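Local coordinates for protein vanadium-dependent haloperoxidase (Zobellia galactanivorans, PDB 4CIT) that probably oxidises iodide with hydrogen peroxide at a bound vanadate, acting as a vanadium-dependent iodoperoxidase in a marine bacterium, at residues A[292-301]-A[314-322]; A[366-376]-A[407-418]. All coordinates share one frame; numbering follows the deposited sequence. Where two conformers were deposited one is given.

In the fold
Contacts 1 and 2 follow one another along the chain, neither nested nor crossed. Contact 1 folds helix 288-302 back against the next helix, 307-335, and so closes a short turn. The chain then passes through helix 340-347 and a loop before helix 367-383 opens contact 2. That contact closes a longer excursion, including the two-stranded sheet of 389-391 and 402-404, when helix 407-420 returns beside it. The two antiparallel pairs also touch each other: Trp292 NE1 probably hydrogen-bonds Ser372 OG, the indole packs on Ala375, and Met321 rests on Val371. Together they form a buried helical bundle with the vanadate site at one end of contact 2.

Contact 1. Residues A[292-301]-A[314-322]; sequences WMGIAKIAAR and YTKASVAMA
The helical segments 292-301 and 314-322 run antiparallel at 163°, with axes 10.3 Å apart and Ala296 level with Tyr314, and form part of a helical hairpin of two consecutive helices. Tyr314 is a knob in a hole of the other helix made by Met293, Ala296, Lys297 and Ala300. With CG beside its backbone N (chi1 -60°), the ring lies across that helix; its CE1 edge meets Ala296 O in the ring plane at 3.8 Å. The phenol oxygen passes over Lys297 CA (3.3 Å to OH) and receives a weak, strongly bent bond from Arg301 NH1 (3.0 Å to OH). Asp42 of helix 38-55 binds both the hydroxyl and the guanidinium, giving both a stronger partner than they find in each other. Farther along, two methionines fill the groove. Met293, bent twice along its chain, sets SD against the Met321 methyl CE at 3.6 Å and against Ser318 CB. Met321 SD in turn rests on Trp292 CB (3.6 Å), and meets the indole obliquely as a Met-aromatic contact. Ser318 turns its hydroxyl back to its own helix, where OG and the backbone N reach Tyr314 O from opposite faces of the carbonyl plane, OG at 2.8 Å.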
loop_
_atom_site.group_PDB
_atom_site.type_symbol
_atom_site.label_atom_id
_atom_site.label_comp_id
_atom_site.label_asym_id
_atom_site.label_seq_id
_atom_site.Cartn_x
_atom_site.Cartn_y
_atom_site.Cartn_z
ATOM N N TRP A 292 4.430 3.790 -1.790
ATOM C CA TRP A 292 3.493 4.919 -1.834
ATOM C C TRP A 292 3.268 5.561 -0.472
ATOM O O TRP A 292 3.032 6.734 -0.410
ATOM C CB TRP A 292 2.194 4.540 -2.565
ATOM C CG TRP A 292 2.413 4.564 -4.056
ATOM C CD1 TRP A 292 2.746 3.486 -4.857
ATOM C CD2 TRP A 292 2.391 5.701 -4.906
ATOM N NE1 TRP A 292 2.905 3.901 -6.171
ATOM C CE2 TRP A 292 2.727 5.271 -6.203
ATOM C CE3 TRP A 292 2.165 7.054 -4.685
ATOM C CZ2 TRP A 292 2.769 6.153 -7.286
ATOM C CZ3 TRP A 292 2.157 7.925 -5.757
ATOM C CH2 TRP A 292 2.498 7.466 -7.043
ATOM N N MET A 293 3.351 4.789 0.591
ATOM C CA MET A 293 3.385 5.328 1.918
ATOM C C MET A 293 4.584 6.235 2.108
ATOM O O MET A 293 4.486 7.306 2.712
ATOM C CB MET A 293 3.291 4.260 3.027
ATOM C CG MET A 293 1.997 3.555 3.062
ATOM S SD MET A 293 0.551 4.585 3.517
ATOM C CE MET A 293 1.058 5.033 5.117
ATOM N N GLY A 294 5.725 5.864 1.537
ATOM C CA GLY A 294 6.859 6.645 1.544
ATOM C C GLY A 294 6.717 7.965 0.764
ATOM O O GLY A 294 7.180 9.047 1.244
ATOM N N ILE A 295 6.047 7.910 -0.404
ATOM C CA ILE A 295 5.753 9.123 -1.170
ATOM C C ILE A 295 4.765 10.014 -0.425
ATOM O O ILE A 295 4.989 11.254 -0.430
ATOM C CB ILE A 295 5.217 8.762 -2.575
ATOM C CG1 ILE A 295 6.332 8.007 -3.313
ATOM C CG2 ILE A 295 4.674 9.949 -3.343
ATOM C CD1 ILE A 295 5.960 7.440 -4.622
ATOM N N ALA A 296 3.813 9.412 0.282
ATOM C CA ALA A 296 2.912 10.231 1.096
ATOM C C ALA A 296 3.663 10.995 2.179
ATOM O O ALA A 296 3.388 12.156 2.438
ATOM C CB ALA A 296 1.872 9.390 1.707
ATOM N N LYS A 297 4.624 10.342 2.789
ATOM C CA LYS A 297 5.482 10.977 3.777
ATOM C C LYS A 297 6.298 12.144 3.218
ATOM O O LYS A 297 6.379 13.241 3.815
ATOM C CB LYS A 297 6.403 9.903 4.386
ATOM C CG LYS A 297 7.468 10.528 5.326
ATOM C CD LYS A 297 8.455 9.542 6.021
ATOM C CE LYS A 297 9.197 8.572 5.078
ATOM N NZ LYS A 297 10.142 7.627 5.810
ATOM N N ILE A 298 6.933 11.920 2.062
ATOM C CA ILE A 298 7.690 12.937 1.373
ATOM C C ILE A 298 6.878 14.197 1.144
ATOM O O ILE A 298 7.350 15.342 1.450
ATOM C CB ILE A 298 8.299 12.413 0.048
ATOM C CG1 ILE A 298 9.400 11.441 0.371
ATOM C CG2 ILE A 298 8.897 13.563 -0.717
ATOM C CD1 ILE A 298 9.872 10.584 -0.801
ATOM N N ALA A 299 5.632 14.014 0.715
ATOM C CA ALA A 299 4.724 15.109 0.409
ATOM C C ALA A 299 4.293 15.813 1.690
ATOM O O ALA A 299 4.217 17.029 1.749
ATOM C CB ALA A 299 3.491 14.612 -0.321
ATOM N N ALA A 300 3.950 15.050 2.703
ATOM C CA ALA A 300 3.586 15.653 3.945
ATOM C C ALA A 300 4.729 16.437 4.599
ATOM O O ALA A 300 4.489 17.489 5.175
ATOM C CB ALA A 300 3.075 14.630 4.917
ATOM N N ARG A 301 5.970 15.926 4.550
ATOM C CA ARG A 301 7.105 16.628 5.139
ATOM C C ARG A 301 7.430 17.879 4.313
ATOM O O ARG A 301 7.651 18.996 4.883
ATOM C CB ARG A 301 8.312 15.713 5.282
ATOM C CG ARG A 301 8.100 14.555 6.241
ATOM C CD ARG A 301 8.007 14.951 7.743
ATOM N NE ARG A 301 6.773 15.666 8.022
ATOM C CZ ARG A 301 5.571 15.048 8.046
ATOM N NH1 ARG A 301 5.438 13.649 7.902
ATOM N NH2 ARG A 301 4.527 15.803 8.227
ATOM N N TYR A 314 -2.192 10.190 5.340
ATOM C CA TYR A 314 -1.794 8.797 5.409
ATOM C C TYR A 314 -2.996 7.857 5.508
ATOM O O TYR A 314 -2.999 6.749 4.974
ATOM C CB TYR A 314 -0.859 8.500 6.584
ATOM C CG TYR A 314 0.422 9.212 6.614
ATOM C CD1 TYR A 314 0.865 9.966 5.574
ATOM C CD2 TYR A 314 1.258 9.070 7.691
ATOM C CE1 TYR A 314 2.119 10.593 5.627
ATOM C CE2 TYR A 314 2.524 9.656 7.753
ATOM C CZ TYR A 314 2.920 10.465 6.706
ATOM O OH TYR A 314 4.117 11.170 6.772
ATOM N N THR A 315 -4.046 8.284 6.207
ATOM C CA THR A 315 -5.215 7.486 6.348
ATOM C C THR A 315 -5.998 7.356 5.115
ATOM O O THR A 315 -6.363 6.221 4.703
ATOM C CB THR A 315 -6.064 8.027 7.519
ATOM O OG1 THR A 315 -5.224 8.038 8.697
ATOM C CG2 THR A 315 -7.207 7.077 7.780
ATOM N N LYS A 316 -6.214 8.473 4.420
ATOM C CA LYS A 316 -6.959 8.393 3.174
ATOM C C LYS A 316 -6.155 7.513 2.138
ATOM O O LYS A 316 -6.778 6.680 1.452
ATOM C CB LYS A 316 -7.287 9.786 2.659
ATOM C CG LYS A 316 -8.397 9.799 1.642
ATOM C CD LYS A 316 -8.732 11.185 1.084
ATOM C CE LYS A 316 -9.171 12.208 2.067
ATOM N NZ LYS A 316 -9.856 13.394 1.418
ATOM N N ALA A 317 -4.868 7.670 2.093
ATOM C CA ALA A 317 -3.988 6.902 1.154
ATOM C C ALA A 317 -3.949 5.412 1.467
ATOM O O ALA A 317 -4.130 4.542 0.559
ATOM C CB ALA A 317 -2.601 7.470 1.044
ATOM N N SER A 318 -3.796 5.092 2.761
ATOM C CA SER A 318 -3.663 3.708 3.150
ATOM C C SER A 318 -4.997 2.974 2.998
ATOM O O SER A 318 -4.991 1.803 2.610
ATOM C CB SER A 318 -2.997 3.535 4.494
ATOM O OG SER A 318 -3.796 4.084 5.519
ATOM N N VAL A 319 -6.112 3.590 3.369
ATOM C CA VAL A 319 -7.405 2.982 3.122
ATOM C C VAL A 319 -7.690 2.718 1.634
ATOM O O VAL A 319 -8.058 1.618 1.223
ATOM C CB VAL A 319 -8.510 3.802 3.769
ATOM C CG1 VAL A 319 -9.846 3.328 3.321
ATOM C CG2 VAL A 319 -8.362 3.715 5.303
ATOM N N ALA A 320 -7.394 3.701 0.793
ATOM C CA ALA A 320 -7.519 3.500 -0.625
ATOM C C ALA A 320 -6.626 2.345 -1.120
ATOM O O ALA A 320 -7.121 1.548 -1.965
ATOM C CB ALA A 320 -7.260 4.775 -1.382
ATOM N N MET A 321 -5.352 2.292 -0.725
ATOM C CA MET A 321 -4.489 1.250 -1.201
ATOM C C MET A 321 -4.956 -0.148 -0.771
ATOM O O MET A 321 -4.737 -1.126 -1.512
ATOM C CB MET A 321 -3.062 1.500 -0.791
ATOM C CG MET A 321 -2.424 2.631 -1.568
ATOM S SD MET A 321 -0.626 2.794 -1.228
ATOM C CE MET A 321 -0.582 3.683 0.229
ATOM N N ALA A 322 -5.484 -0.265 0.443
ATOM C CA ALA A 322 -5.899 -1.577 0.964
ATOM C C ALA A 322 -7.079 -2.000 0.073
ATOM O O ALA A 322 -7.095 -3.183 -0.413
ATOM C CB ALA A 322 -6.315 -1.496 2.397
#

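Contact 2. Residues A[366-376]-A[407-418]; sequences SGHSVVSGAAS and FKQAADEAAISR. With VO4 (vanadate ion), chain D; VO4 (vanadate ion), chain E; VO4 (vanadate ion), chain C.
His368 and Arg418 meet flat on flat beside the vanadate: CE1 of the imidazole lies over the centre of the guanidinium, 3.3 Å from CZ of Arg418, with the planes only 17° apart. Arg418 CD adds a CH-pi contact over the same ring. Bends at chi2 and chi3 fold the arginine chain so that NE, still over the imidazole face, can donate to vanadate O2 (chain D). His368 ND1 splits its N-H between that O2 (3.0 Å) and vanadate O1 (chain C), which lies at the ring edge in its plane. The far nitrogen, NE2, is held by backbone carbonyls of Trp266 and Asp267, fixing the ring's rotation, while Asp267 also pairs with Arg418 NH1. O2 is gripped by a third donor, Ser366 OG at 2.6 Å. Ser366 is also the N-cap of helix 367-376: OG accepts from Ser369 N and from Ser369 OG, so the second-shell serine positions the ligand-binding one. Gly367 N donates to vanadate O3 (chain E) at 2.9 Å, and this helix start probably favours the anion. A leucine in place of Arg418 would probably strip O2 of one donor, leave Asp267 without its charged mate and the face of His368 without its stacking partner. Beyond the site the antiparallel helices, axes 8.3 Å apart, pack on small residues: Ser372 OG touches Ala414 CB, while Ser376, modelled in two conformers, sets CB on Ala411 CB (3.9 Å) and OG against Phe407 C (3.3 Å). The Ser-Gly-His start of helix 367-383 and Arg418 of helix 407-420, with Lys332, Arg339 and His424, form the vanadate pocket characteristic of vanadium haloperoxidases, architecturally akin to the phosphate site of PAP2 phosphatases.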
loop_
_atom_site.group_PDB
_atom_site.type_symbol
_atom_site.label_atom_id
_atom_site.label_comp_id
_atom_site.label_asym_id
_atom_site.label_seq_id
_atom_site.Cartn_x
_atom_site.Cartn_y
_atom_site.Cartn_z
ATOM N N SER A 366 -2.269 -5.562 -13.164
ATOM C CA SER A 366 -1.017 -5.330 -12.471
ATOM C C SER A 366 -1.218 -4.592 -11.142
ATOM O O SER A 366 -1.860 -3.535 -11.142
ATOM C CB SER A 366 -0.116 -4.457 -13.331
ATOM O OG SER A 366 0.922 -3.820 -12.546
ATOM N N GLY A 367 -0.746 -5.211 -10.044
ATOM C CA GLY A 367 -0.782 -4.616 -8.760
ATOM C C GLY A 367 -0.127 -3.255 -8.668
ATOM O O GLY A 367 -0.685 -2.305 -8.089
ATOM N N HIS A 368 1.067 -3.142 -9.232
ATOM C CA HIS A 368 1.721 -1.883 -9.267
ATOM C C HIS A 368 0.850 -0.828 -9.899
ATOM O O HIS A 368 0.788 0.346 -9.452
ATOM C CB HIS A 368 3.030 -1.944 -10.059
ATOM C CG HIS A 368 4.152 -2.565 -9.338
ATOM N ND1 HIS A 368 4.192 -3.911 -9.049
ATOM C CD2 HIS A 368 5.350 -2.044 -8.935
ATOM C CE1 HIS A 368 5.321 -4.164 -8.392
ATOM N NE2 HIS A 368 6.056 -3.069 -8.377
ATOM N N SER A 369 0.215 -1.192 -11.021
ATOM C CA SER A 369 -0.633 -0.278 -11.761
ATOM C C SER A 369 -1.888 0.165 -11.021
ATOM O O SER A 369 -2.164 1.401 -10.929
ATOM C CB SER A 369 -1.028 -0.796 -13.140
ATOM O OG SER A 369 0.183 -1.068 -13.844
ATOM N N VAL A 370 -2.561 -0.803 -10.394
ATOM C CA VAL A 370 -3.764 -0.512 -9.674
ATOM C C VAL A 370 -3.439 0.342 -8.418
ATOM O O VAL A 370 -4.145 1.324 -8.125
ATOM C CB VAL A 370 -4.587 -1.781 -9.343
ATOM C CG1 VAL A 370 -5.816 -1.393 -8.526
ATOM C CG2 VAL A 370 -5.084 -2.590 -10.573
ATOM N N VAL A 371 -2.449 -0.081 -7.618
ATOM C CA VAL A 371 -2.145 0.550 -6.331
ATOM C C VAL A 371 -1.604 1.920 -6.569
ATOM O O VAL A 371 -2.025 2.862 -5.938
ATOM C CB VAL A 371 -1.225 -0.303 -5.444
ATOM C CG1 VAL A 371 -0.940 0.335 -4.100
ATOM C CG2 VAL A 371 -1.882 -1.683 -5.255
ATOM N N SER A 372 -0.774 2.108 -7.602
ATOM C CA SER A 372 -0.256 3.442 -7.946
ATOM C C SER A 372 -1.313 4.343 -8.458
ATOM O O SER A 372 -1.314 5.543 -8.155
ATOM C CB SER A 372 0.821 3.320 -9.040
ATOM O OG SER A 372 1.861 2.581 -8.456
ATOM N N GLY A 373 -2.237 3.806 -9.249
ATOM C CA GLY A 373 -3.379 4.558 -9.726
ATOM C C GLY A 373 -4.211 5.134 -8.591
ATOM O O GLY A 373 -4.577 6.317 -8.561
ATOM N N ALA A 374 -4.520 4.292 -7.663
ATOM C CA ALA A 374 -5.314 4.690 -6.504
ATOM C C ALA A 374 -4.551 5.675 -5.633
ATOM O O ALA A 374 -5.161 6.713 -5.174
ATOM C CB ALA A 374 -5.734 3.482 -5.708
ATOM N N ALA A 375 -3.331 5.326 -5.276
ATOM C CA ALA A 375 -2.568 6.181 -4.401
ATOM C C ALA A 375 -2.374 7.588 -5.032
ATOM O O ALA A 375 -2.388 8.608 -4.329
ATOM C CB ALA A 375 -1.254 5.535 -4.066
ATOM N N SER A 376 -2.015 7.634 -6.300
ATOM C CA SER A 376 -1.880 8.860 -7.057
ATOM C C SER A 376 -3.102 9.814 -7.003
ATOM O O SER A 376 -3.010 11.078 -6.847
ATOM C CB SER A 376 -1.691 8.503 -8.505
ATOM O OG SER A 376 -1.262 9.657 -9.208
ATOM N N PHE A 407 2.373 13.350 -8.738
ATOM C CA PHE A 407 2.052 11.968 -8.382
ATOM C C PHE A 407 1.639 11.143 -9.585
ATOM O O PHE A 407 2.010 9.942 -9.667
ATOM C CB PHE A 407 0.980 11.900 -7.328
ATOM C CG PHE A 407 1.287 12.744 -6.121
ATOM C CD1 PHE A 407 2.393 12.481 -5.313
ATOM C CD2 PHE A 407 0.469 13.817 -5.807
ATOM C CE1 PHE A 407 2.636 13.252 -4.191
ATOM C CE2 PHE A 407 0.728 14.600 -4.699
ATOM C CZ PHE A 407 1.821 14.292 -3.894
ATOM N N LYS A 408 0.910 11.778 -10.516
ATOM C CA LYS A 408 0.437 11.126 -11.780
ATOM C C LYS A 408 1.611 10.614 -12.600
ATOM O O LYS A 408 1.612 9.463 -13.071
ATOM C CB LYS A 408 -0.420 12.069 -12.605
ATOM C CG LYS A 408 -1.110 11.345 -13.762
ATOM C CD LYS A 408 -1.772 12.327 -14.723
ATOM C CE LYS A 408 -2.085 11.738 -16.114
ATOM N NZ LYS A 408 -1.029 10.885 -16.739
ATOM N N GLN A 409 2.638 11.414 -12.694
ATOM C CA GLN A 409 3.852 11.041 -13.427
ATOM C C GLN A 409 4.573 9.875 -12.803
ATOM O O GLN A 409 4.969 8.932 -13.483
ATOM C CB GLN A 409 4.761 12.218 -13.686
ATOM C CG GLN A 409 5.983 11.863 -14.552
ATOM C CD GLN A 409 7.045 12.946 -14.514
ATOM O OE1 GLN A 409 7.592 13.275 -13.465
ATOM N NE2 GLN A 409 7.285 13.581 -15.690
ATOM N N ALA A 410 4.709 9.899 -11.491
ATOM C CA ALA A 410 5.237 8.750 -10.768
ATOM C C ALA A 410 4.413 7.496 -10.995
ATOM O O ALA A 410 5.021 6.428 -11.176
ATOM C CB ALA A 410 5.370 9.017 -9.313
ATOM N N ALA A 411 3.090 7.559 -10.866
ATOM C CA ALA A 411 2.256 6.385 -11.121
ATOM C C ALA A 411 2.412 5.832 -12.550
ATOM O O ALA A 411 2.433 4.605 -12.773
ATOM C CB ALA A 411 0.754 6.695 -10.914
ATOM N N ASP A 412 2.457 6.739 -13.524
ATOM C CA ASP A 412 2.671 6.348 -14.897
ATOM C C ASP A 412 4.007 5.639 -15.100
ATOM O O ASP A 412 4.092 4.633 -15.831
ATOM C CB ASP A 412 2.625 7.528 -15.835
ATOM C CG ASP A 412 1.163 8.037 -16.063
ATOM O OD1 ASP A 412 0.190 7.301 -15.734
ATOM O OD2 ASP A 412 1.097 9.191 -16.531
ATOM N N GLU A 413 5.036 6.110 -14.393
ATOM C CA GLU A 413 6.321 5.445 -14.444
ATOM C C GLU A 413 6.252 4.096 -13.777
ATOM O O GLU A 413 6.823 3.088 -14.248
ATOM C CB GLU A 413 7.454 6.368 -13.866
ATOM C CG GLU A 413 8.812 5.752 -13.996
ATOM C CD GLU A 413 9.929 6.593 -13.474
ATOM O OE1 GLU A 413 10.275 7.632 -14.103
ATOM O OE2 GLU A 413 10.425 6.181 -12.414
ATOM N N ALA A 414 5.619 4.000 -12.631
ATOM C CA ALA A 414 5.519 2.719 -11.912
ATOM C C ALA A 414 4.804 1.660 -12.819
ATOM O O ALA A 414 5.232 0.487 -12.844
ATOM C CB ALA A 414 4.786 2.863 -10.594
ATOM N N ALA A 415 3.780 2.108 -13.529
ATOM C CA ALA A 415 3.000 1.219 -14.407
ATOM C C ALA A 415 3.846 0.733 -15.610
ATOM O O ALA A 415 3.988 -0.460 -15.785
ATOM C CB ALA A 415 1.768 1.941 -14.825
ATOM N N ILE A 416 4.512 1.632 -16.300
ATOM C CA ILE A 416 5.333 1.227 -17.451
ATOM C C ILE A 416 6.589 0.486 -17.044
ATOM O O ILE A 416 7.099 -0.294 -17.851
ATOM C CB ILE A 416 5.665 2.412 -18.395
ATOM C CG1 ILE A 416 6.029 1.894 -19.825
ATOM C CG2 ILE A 416 6.763 3.324 -17.880
ATOM C CD1 ILE A 416 4.871 1.254 -20.541
ATOM N N SER A 417 7.036 0.637 -15.797
ATOM C CA SER A 417 8.193 -0.137 -15.308
ATOM C C SER A 417 7.940 -1.612 -15.417
ATOM O O SER A 417 8.891 -2.360 -15.565
ATOM C CB SER A 417 8.543 0.208 -13.889
ATOM O OG SER A 417 7.649 -0.400 -13.012
ATOM N N ARG A 418 6.668 -2.028 -15.340
ATOM C CA ARG A 418 6.320 -3.449 -15.460
ATOM C C ARG A 418 6.427 -4.008 -16.889
ATOM O O ARG A 418 6.602 -5.211 -17.008
ATOM C CB ARG A 418 4.935 -3.735 -14.884
ATOM C CG ARG A 418 4.734 -3.072 -13.530
ATOM C CD ARG A 418 5.792 -3.382 -12.497
ATOM N NE ARG A 418 5.581 -4.734 -11.886
ATOM C CZ ARG A 418 6.462 -5.431 -11.199
ATOM N NH1 ARG A 418 7.704 -5.015 -11.006
ATOM N NH2 ARG A 418 6.090 -6.633 -10.640
HETATM O O2 VO4 D . 2.726 -5.235 -11.288
HETATM O O3 VO4 E . 0.844 -7.522 -10.640
HETATM O O1 VO4 C . 2.817 -6.686 -8.712
#